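Kojibiose phosphorylase (Gut metagenome, PDB 6W0P) is a glycoside hydrolase family 65 protein, a carbohydrate-active enzyme whose N-terminal beta-rich domain precedes a central catalytic domain and a small C-terminal domain. Local coordinates at residues G41-T49 and V89-I97; T165-N176 and Q228-L239. All coordinates share one frame; numbering follows the deposited sequence.

Contact 1: residues G41-T49 and V89-I97; sequences GTRAFFDET and VNFFKIRII
Phe45 and Asn90 illustrate how a loop can be seated on the lead-in to a strand by a few shaped contacts instead of a ladder of backbone bonds. The amide of Asn90 meets the outer edge of the Phe45 ring, with OD1 3.4 Å from CE1 and close to the ring plane, while the ring and amide planes stand 81° apart. Phe45 reaches this place because its CG lies between the backbone N and the carbonyl carbon (chi1 62°), which swings the ring towards 89-97. Asn90 OD1 is held in turn by Phe92 N at 3.2 Å, closing an Asx turn that fixes the rotation of the amide.

Within this turn Phe91 lays CE1 over the centre of one face of the Phe92 ring. Thr42 meets both rings, one with each branch: CG2 touches CZ of Phe91 at 3.7 Å, and OG1 sits at the edge of Phe92 beside CE2. Asp47 packs its CB against the Phe92 carbonyl O (3.3 Å), and its carboxylate is taken by Arg143 and Arg126.

One direct backbone bond crosses, Ile94 N to Asp47 O (3.2 Å), the donor standing well above the carbonyl plane. Water 1 lies 2.7 Å from Asp47 O, probably donating to it, and accepts from Asn90 ND2. At the far end, water 3 joins Thr49 OG1 (2.6 Å) to Ile94 O, while OG1 also bonds to the carboxylate of Glu102.

Arg126 pairs with Glu48 as well as Asp47, so the buried charges are probably stabilised mainly by these two arginines, while waters bridge the two segments.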
# COMPACT_ATOMS: atom_id res chain seq x y z
N GLY A 41 -14.21 -4.52 -30.05
CA GLY A 41 -15.03 -3.34 -29.78
C GLY A 41 -14.37 -2.07 -30.25
O GLY A 41 -13.11 -2.00 -30.19
N THR A 42 -15.18 -1.08 -30.62
CA THR A 42 -14.67 0.27 -30.93
C THR A 42 -15.53 1.29 -30.19
O THR A 42 -16.76 1.19 -30.27
CB THR A 42 -14.65 0.54 -32.44
OG1 THR A 42 -15.99 0.39 -32.92
CG2 THR A 42 -13.73 -0.42 -33.15
N ARG A 43 -14.87 2.25 -29.57
CA ARG A 43 -15.50 3.50 -29.09
C ARG A 43 -16.02 4.25 -30.31
O ARG A 43 -15.48 4.05 -31.42
CB ARG A 43 -14.49 4.34 -28.30
CG ARG A 43 -14.23 3.83 -26.89
CD ARG A 43 -13.12 4.59 -26.20
NE ARG A 43 -13.52 5.97 -25.92
CZ ARG A 43 -14.21 6.35 -24.86
NH1 ARG A 43 -14.62 5.48 -23.95
NH2 ARG A 43 -14.49 7.62 -24.70
N ALA A 44 -16.97 5.15 -30.10
CA ALA A 44 -17.63 5.94 -31.16
C ALA A 44 -16.80 7.20 -31.42
O ALA A 44 -17.39 8.29 -31.61
CB ALA A 44 -19.03 6.28 -30.78
N PHE A 45 -15.47 7.04 -31.45
CA PHE A 45 -14.55 8.14 -31.78
C PHE A 45 -14.83 8.50 -33.23
O PHE A 45 -15.17 7.61 -34.01
CB PHE A 45 -13.10 7.74 -31.51
CG PHE A 45 -12.61 6.59 -32.34
CD1 PHE A 45 -12.12 6.80 -33.62
CD2 PHE A 45 -12.65 5.30 -31.85
CE1 PHE A 45 -11.68 5.73 -34.39
CE2 PHE A 45 -12.23 4.23 -32.62
CZ PHE A 45 -11.74 4.45 -33.89
N PHE A 46 -14.75 9.79 -33.54
CA PHE A 46 -14.81 10.36 -34.90
C PHE A 46 -13.77 9.67 -35.79
O PHE A 46 -12.63 9.47 -35.36
CB PHE A 46 -14.59 11.88 -34.86
CG PHE A 46 -15.73 12.65 -34.26
CD1 PHE A 46 -16.89 12.02 -33.82
CD2 PHE A 46 -15.67 14.03 -34.17
CE1 PHE A 46 -17.95 12.74 -33.31
CE2 PHE A 46 -16.73 14.75 -33.64
CZ PHE A 46 -17.87 14.11 -33.22
N ASP A 47 -14.19 9.36 -37.01
CA ASP A 47 -13.34 8.70 -38.04
C ASP A 47 -12.26 9.71 -38.45
O ASP A 47 -11.09 9.38 -38.33
CB ASP A 47 -14.19 8.25 -39.22
CG ASP A 47 -15.46 7.58 -38.74
OD1 ASP A 47 -15.45 6.34 -38.67
OD2 ASP A 47 -16.44 8.30 -38.42
N GLU A 48 -12.68 10.90 -38.88
CA GLU A 48 -11.78 11.98 -39.36
C GLU A 48 -10.95 12.49 -38.19
O GLU A 48 -11.29 12.16 -37.05
CB GLU A 48 -12.58 13.12 -39.99
CG GLU A 48 -13.39 13.96 -39.00
CD GLU A 48 -14.72 13.38 -38.53
OE1 GLU A 48 -15.03 12.25 -38.92
OE2 GLU A 48 -15.43 14.06 -37.76
N THR A 49 -9.91 13.27 -38.47
CA THR A 49 -9.12 14.02 -37.44
C THR A 49 -10.08 14.78 -36.50
O THR A 49 -10.99 15.46 -36.97
CB THR A 49 -8.12 14.96 -38.12
OG1 THR A 49 -7.19 14.13 -38.81
CG2 THR A 49 -7.40 15.88 -37.16
N VAL A 89 -5.32 -1.55 -33.54
CA VAL A 89 -5.37 -0.87 -34.86
C VAL A 89 -6.66 -0.05 -34.96
O VAL A 89 -7.76 -0.62 -34.84
CB VAL A 89 -5.18 -1.88 -36.00
CG1 VAL A 89 -6.21 -3.01 -35.96
CG2 VAL A 89 -5.17 -1.19 -37.36
N ASN A 90 -6.52 1.25 -35.16
CA ASN A 90 -7.65 2.14 -35.56
C ASN A 90 -7.94 1.91 -37.05
O ASN A 90 -7.13 2.37 -37.87
CB ASN A 90 -7.32 3.61 -35.27
CG ASN A 90 -8.43 4.55 -35.69
OD1 ASN A 90 -9.39 4.13 -36.34
ND2 ASN A 90 -8.32 5.81 -35.30
N PHE A 91 -9.00 1.17 -37.40
CA PHE A 91 -9.31 0.74 -38.79
C PHE A 91 -10.47 1.55 -39.36
O PHE A 91 -10.94 1.23 -40.45
CB PHE A 91 -9.57 -0.76 -38.86
CG PHE A 91 -10.61 -1.30 -37.90
CD1 PHE A 91 -11.96 -1.03 -38.09
CD2 PHE A 91 -10.23 -2.09 -36.83
CE1 PHE A 91 -12.90 -1.52 -37.20
CE2 PHE A 91 -11.17 -2.59 -35.95
CZ PHE A 91 -12.51 -2.32 -36.14
N PHE A 92 -10.94 2.57 -38.63
CA PHE A 92 -12.02 3.48 -39.09
C PHE A 92 -11.44 4.86 -39.41
O PHE A 92 -12.17 5.71 -39.96
CB PHE A 92 -13.11 3.59 -38.02
CG PHE A 92 -14.06 2.41 -37.92
CD1 PHE A 92 -14.51 1.74 -39.04
CD2 PHE A 92 -14.57 2.02 -36.68
CE1 PHE A 92 -15.41 0.69 -38.93
CE2 PHE A 92 -15.47 0.98 -36.58
CZ PHE A 92 -15.89 0.32 -37.70
N LYS A 93 -10.15 5.05 -39.12
CA LYS A 93 -9.47 6.36 -39.29
C LYS A 93 -9.52 6.82 -40.75
O LYS A 93 -9.16 6.04 -41.66
CB LYS A 93 -8.01 6.30 -38.84
CG LYS A 93 -7.32 7.65 -38.87
CD LYS A 93 -6.00 7.65 -38.16
CE LYS A 93 -5.19 8.89 -38.48
NZ LYS A 93 -3.84 8.83 -37.89
N ILE A 94 -9.96 8.05 -40.96
CA ILE A 94 -9.88 8.72 -42.29
C ILE A 94 -9.22 10.08 -42.12
O ILE A 94 -9.08 10.57 -40.97
CB ILE A 94 -11.28 8.85 -42.94
CG1 ILE A 94 -12.15 9.88 -42.21
CG2 ILE A 94 -11.96 7.49 -43.01
CD1 ILE A 94 -13.54 10.04 -42.79
N ARG A 95 -8.89 10.70 -43.26
CA ARG A 95 -8.63 12.15 -43.33
C ARG A 95 -9.40 12.69 -44.53
O ARG A 95 -9.34 12.09 -45.63
CB ARG A 95 -7.13 12.43 -43.40
CG ARG A 95 -6.41 12.04 -42.12
CD ARG A 95 -4.92 12.28 -42.18
NE ARG A 95 -4.61 13.68 -42.00
CZ ARG A 95 -3.65 14.35 -42.65
NH1 ARG A 95 -2.93 13.76 -43.60
NH2 ARG A 95 -3.45 15.63 -42.38
N ILE A 96 -10.08 13.81 -44.31
CA ILE A 96 -10.78 14.52 -45.41
C ILE A 96 -10.21 15.94 -45.52
O ILE A 96 -10.12 16.63 -44.50
CB ILE A 96 -12.30 14.47 -45.19
CG1 ILE A 96 -12.78 13.03 -45.13
CG2 ILE A 96 -13.01 15.27 -46.27
CD1 ILE A 96 -14.27 12.87 -44.82
N ILE A 97 -9.79 16.31 -46.74
CA ILE A 97 -9.21 17.64 -47.10
C ILE A 97 -9.98 18.21 -48.29
O ILE A 97 -10.15 17.50 -49.28
CB ILE A 97 -7.69 17.54 -47.37
CG1 ILE A 97 -6.96 16.81 -46.24
CG2 ILE A 97 -7.08 18.91 -47.65
CD1 ILE A 97 -6.86 15.32 -46.45
O HOH W 1 -9.85 8.41 -36.18
O HOH W 2 -9.86 14.66 -41.41
O HOH W 3 -7.61 11.61 -38.60

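Contact 2: residues T165-N176 and Q228-L239; sequences TDIKLELHLDSN and QKEVILNYELTL
Gln228 and Lys229 open an antiparallel beta ladder by gripping Asn176, and the ladder runs on to Leu239 in a sheet of the N-terminal domain. Its leucine-bearing face packs through Ile167, Leu171 and Leu239 on strand 152-161 of the larger antiparallel sheet, a beta-sandwich arrangement. Lys229 NZ reaches Asn176 OD1 at 2.7 Å, its chain curled back at chi3 and chi4; Gln228 NE2 adds a weak bond to the same oxygen. The Asn176 amide answers through ND2, which donates to Gln228 O within both the amide and carbonyl planes.

At Glu230, OE1 accepts a hydrogen bond from water 4, which also accepts from Asn176 ND2. Val231 turns to the other face and sets CG2 against Leu173 CD1 (3.8 Å). Ile232 lies alongside His172 and covers one face of its ring, CG1 3.9 Å from the centroid and 9° off the normal, a CH-pi contact. The ring is further steadied by NE2, which donates to the anti lone pair of Glu170 OE1.

Leu233 exchanges paired backbone bonds with Leu171. Asn234 follows with OD1 3.5 Å from Glu170 CG and ND2 bonded to Ser223, while Lys168 crosses it at a slant, its NZ 2.6 Å from Glu170 OE2 in a salt bridge. The Tyr235 side chain crosses Leu171 at about a right angle, CE2 against CG, its hydroxyl bonding to Thr217. Glu236 lays its carboxylate beside Lys168 CG.

Leu237 packs CB on Ile167 CG1. Thr238 OG1 donates to Asp166 OD1 at 3.0 Å, 55° out of the carboxylate plane. Leu239 ends with CD1 3.8 Å from Ile167 CG2.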
# COMPACT_ATOMS: atom_id res chain seq x y z
N THR A 165 -16.88 20.53 -56.74
CA THR A 165 -15.59 20.73 -56.03
C THR A 165 -14.83 19.40 -55.96
O THR A 165 -15.42 18.32 -56.26
CB THR A 165 -15.81 21.30 -54.62
OG1 THR A 165 -14.53 21.65 -54.11
CG2 THR A 165 -16.49 20.34 -53.67
N ASP A 166 -13.57 19.49 -55.55
CA ASP A 166 -12.63 18.36 -55.41
C ASP A 166 -12.35 18.19 -53.92
O ASP A 166 -12.21 19.21 -53.21
CB ASP A 166 -11.31 18.62 -56.17
CG ASP A 166 -11.39 18.50 -57.68
OD1 ASP A 166 -12.46 18.10 -58.19
OD2 ASP A 166 -10.37 18.81 -58.35
N ILE A 167 -12.27 16.94 -53.45
CA ILE A 167 -11.84 16.65 -52.06
C ILE A 167 -10.83 15.52 -52.12
O ILE A 167 -10.83 14.78 -53.12
CB ILE A 167 -13.03 16.28 -51.16
CG1 ILE A 167 -13.56 14.88 -51.47
CG2 ILE A 167 -14.13 17.33 -51.27
CD1 ILE A 167 -14.57 14.38 -50.46
N LYS A 168 -10.05 15.39 -51.06
CA LYS A 168 -9.16 14.24 -50.85
C LYS A 168 -9.70 13.41 -49.68
O LYS A 168 -10.04 14.01 -48.66
CB LYS A 168 -7.74 14.71 -50.57
CG LYS A 168 -6.70 13.63 -50.82
CD LYS A 168 -5.48 13.72 -49.93
CE LYS A 168 -4.60 12.50 -50.12
NZ LYS A 168 -3.24 12.72 -49.57
N LEU A 169 -9.76 12.10 -49.84
CA LEU A 169 -10.13 11.15 -48.77
C LEU A 169 -8.97 10.18 -48.60
O LEU A 169 -8.50 9.66 -49.63
CB LEU A 169 -11.42 10.43 -49.17
CG LEU A 169 -11.82 9.24 -48.31
CD1 LEU A 169 -12.23 9.66 -46.90
CD2 LEU A 169 -12.95 8.49 -48.97
N GLU A 170 -8.50 10.03 -47.36
CA GLU A 170 -7.49 9.01 -46.95
C GLU A 170 -8.18 8.00 -46.03
O GLU A 170 -8.78 8.43 -45.05
CB GLU A 170 -6.31 9.67 -46.23
CG GLU A 170 -5.58 10.72 -47.07
CD GLU A 170 -4.40 11.41 -46.38
OE1 GLU A 170 -4.14 11.13 -45.19
OE2 GLU A 170 -3.76 12.25 -47.03
N LEU A 171 -8.10 6.70 -46.35
CA LEU A 171 -8.46 5.60 -45.43
C LEU A 171 -7.17 5.05 -44.80
O LEU A 171 -6.25 4.65 -45.56
CB LEU A 171 -9.22 4.50 -46.18
CG LEU A 171 -10.44 4.92 -47.00
CD1 LEU A 171 -11.19 3.69 -47.47
CD2 LEU A 171 -11.35 5.84 -46.22
N HIS A 172 -7.15 4.99 -43.47
CA HIS A 172 -5.99 4.53 -42.66
C HIS A 172 -6.32 3.23 -41.91
O HIS A 172 -7.45 3.10 -41.39
CB HIS A 172 -5.58 5.62 -41.67
CG HIS A 172 -5.11 6.90 -42.27
ND1 HIS A 172 -4.01 7.58 -41.78
CD2 HIS A 172 -5.60 7.66 -43.27
CE1 HIS A 172 -3.84 8.69 -42.45
NE2 HIS A 172 -4.80 8.76 -43.38
N LEU A 173 -5.35 2.32 -41.85
CA LEU A 173 -5.17 1.39 -40.70
C LEU A 173 -3.96 1.91 -39.92
O LEU A 173 -2.86 1.96 -40.50
CB LEU A 173 -4.93 -0.04 -41.19
CG LEU A 173 -5.90 -0.56 -42.24
CD1 LEU A 173 -5.50 -1.96 -42.66
CD2 LEU A 173 -7.34 -0.55 -41.72
N ASP A 174 -4.19 2.32 -38.67
CA ASP A 174 -3.21 3.03 -37.82
C ASP A 174 -2.93 2.18 -36.59
O ASP A 174 -3.84 2.09 -35.73
CB ASP A 174 -3.74 4.41 -37.40
CG ASP A 174 -2.82 5.13 -36.42
OD1 ASP A 174 -1.72 4.60 -36.20
OD2 ASP A 174 -3.20 6.22 -35.89
N SER A 175 -1.75 1.56 -36.48
CA SER A 175 -1.39 0.76 -35.29
C SER A 175 -0.26 1.45 -34.52
O SER A 175 0.46 0.75 -33.79
CB SER A 175 -1.08 -0.67 -35.64
OG SER A 175 -0.93 -1.45 -34.46
N ASN A 176 -0.17 2.78 -34.61
CA ASN A 176 0.75 3.61 -33.78
C ASN A 176 -0.01 4.15 -32.56
O ASN A 176 0.52 5.05 -31.86
CB ASN A 176 1.39 4.73 -34.62
CG ASN A 176 2.39 4.16 -35.61
OD1 ASN A 176 3.34 3.51 -35.21
ND2 ASN A 176 2.17 4.37 -36.90
N GLN A 228 5.59 2.66 -41.31
CA GLN A 228 5.78 1.78 -40.13
C GLN A 228 4.44 1.74 -39.36
O GLN A 228 3.95 2.79 -38.91
CB GLN A 228 7.03 2.22 -39.37
CG GLN A 228 6.86 3.43 -38.47
CD GLN A 228 6.20 3.07 -37.16
OE1 GLN A 228 5.99 1.89 -36.86
NE2 GLN A 228 5.86 4.08 -36.38
N LYS A 229 3.81 0.56 -39.32
CA LYS A 229 2.57 0.24 -38.55
C LYS A 229 1.36 1.06 -39.03
O LYS A 229 0.37 1.09 -38.29
CB LYS A 229 2.82 0.45 -37.05
CG LYS A 229 3.88 -0.47 -36.46
CD LYS A 229 3.80 -0.71 -34.97
CE LYS A 229 3.55 0.54 -34.16
NZ LYS A 229 4.72 1.43 -34.14
N GLU A 230 1.39 1.66 -40.23
CA GLU A 230 0.18 2.26 -40.84
C GLU A 230 0.20 2.08 -42.36
O GLU A 230 1.30 2.17 -42.98
CB GLU A 230 0.00 3.73 -40.42
CG GLU A 230 0.85 4.72 -41.19
CD GLU A 230 0.60 6.19 -40.86
OE1 GLU A 230 -0.37 6.49 -40.14
OE2 GLU A 230 1.40 7.03 -41.33
N VAL A 231 -0.97 1.82 -42.94
CA VAL A 231 -1.16 1.84 -44.41
C VAL A 231 -2.28 2.82 -44.74
O VAL A 231 -3.16 3.02 -43.91
CB VAL A 231 -1.39 0.42 -44.96
CG1 VAL A 231 -0.16 -0.44 -44.69
CG2 VAL A 231 -2.66 -0.21 -44.41
N ILE A 232 -2.19 3.45 -45.91
CA ILE A 232 -3.13 4.52 -46.35
C ILE A 232 -3.53 4.21 -47.79
O ILE A 232 -2.66 3.83 -48.59
CB ILE A 232 -2.49 5.91 -46.18
CG1 ILE A 232 -1.92 6.11 -44.78
CG2 ILE A 232 -3.48 7.01 -46.54
CD1 ILE A 232 -1.20 7.43 -44.59
N LEU A 233 -4.82 4.32 -48.08
CA LEU A 233 -5.37 4.42 -49.44
C LEU A 233 -5.77 5.89 -49.67
O LEU A 233 -6.51 6.43 -48.84
CB LEU A 233 -6.54 3.45 -49.55
CG LEU A 233 -6.19 1.95 -49.60
CD1 LEU A 233 -7.43 1.09 -49.36
CD2 LEU A 233 -5.57 1.58 -50.94
N ASN A 234 -5.25 6.51 -50.75
CA ASN A 234 -5.54 7.92 -51.15
C ASN A 234 -6.62 7.92 -52.24
O ASN A 234 -6.46 7.18 -53.23
CB ASN A 234 -4.31 8.66 -51.68
CG ASN A 234 -3.24 8.84 -50.62
OD1 ASN A 234 -3.54 9.25 -49.49
ND2 ASN A 234 -1.99 8.56 -50.98
N TYR A 235 -7.68 8.72 -52.06
CA TYR A 235 -8.74 8.92 -53.09
C TYR A 235 -8.79 10.42 -53.40
O TYR A 235 -8.88 11.24 -52.48
CB TYR A 235 -10.07 8.32 -52.65
CG TYR A 235 -9.98 6.85 -52.32
CD1 TYR A 235 -10.10 5.88 -53.30
CD2 TYR A 235 -9.71 6.42 -51.02
CE1 TYR A 235 -9.96 4.54 -53.02
CE2 TYR A 235 -9.57 5.08 -50.72
CZ TYR A 235 -9.69 4.14 -51.72
OH TYR A 235 -9.54 2.82 -51.43
N GLU A 236 -8.65 10.74 -54.68
CA GLU A 236 -8.77 12.11 -55.24
C GLU A 236 -10.15 12.15 -55.88
O GLU A 236 -10.29 11.63 -56.98
CB GLU A 236 -7.69 12.41 -56.29
CG GLU A 236 -6.26 12.20 -55.81
CD GLU A 236 -5.78 13.17 -54.75
OE1 GLU A 236 -4.77 12.84 -54.07
OE2 GLU A 236 -6.41 14.25 -54.60
N LEU A 237 -11.14 12.67 -55.16
CA LEU A 237 -12.54 12.61 -55.62
C LEU A 237 -12.95 13.98 -56.16
O LEU A 237 -12.64 15.00 -55.50
CB LEU A 237 -13.44 12.17 -54.46
CG LEU A 237 -13.05 10.84 -53.82
CD1 LEU A 237 -13.88 10.58 -52.58
CD2 LEU A 237 -13.18 9.68 -54.81
N THR A 238 -13.65 13.96 -57.29
CA THR A 238 -14.40 15.10 -57.84
C THR A 238 -15.87 14.89 -57.49
O THR A 238 -16.44 13.89 -57.90
CB THR A 238 -14.12 15.25 -59.34
OG1 THR A 238 -12.70 15.35 -59.37
CG2 THR A 238 -14.78 16.47 -59.97
N LEU A 239 -16.43 15.81 -56.71
CA LEU A 239 -17.85 15.79 -56.33
C LEU A 239 -18.62 16.61 -57.36
O LEU A 239 -18.22 17.75 -57.62
CB LEU A 239 -18.02 16.37 -54.92
CG LEU A 239 -17.22 15.70 -53.81
CD1 LEU A 239 -17.60 16.31 -52.46
CD2 LEU A 239 -17.43 14.20 -53.79
O HOH W 4 0.14 6.21 -37.54

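Both contacts share one antiparallel sheet: strand 94-98, reached by contact 1, pairs with strand 165-174 of contact 2, Ile97 O lying 2.8 Å from Lys168 N in a probable hydrogen bond. Both are mostly buried, their centres about 11 Å apart. Contact 1 joins a loop to that strand and its lead-in through aromatic packing, waters and charges answered by arginines of another sheet. Contact 2 is a regular ladder with one largely apolar face turned inward and another of polar and charged groups that reaches the surface at Asp166, Glu236 and Thr238. Where they adjoin, Phe91 CB packs on Leu173 CD2 at 3.6 Å, so the aromatic pair continues into the leucine-rich face.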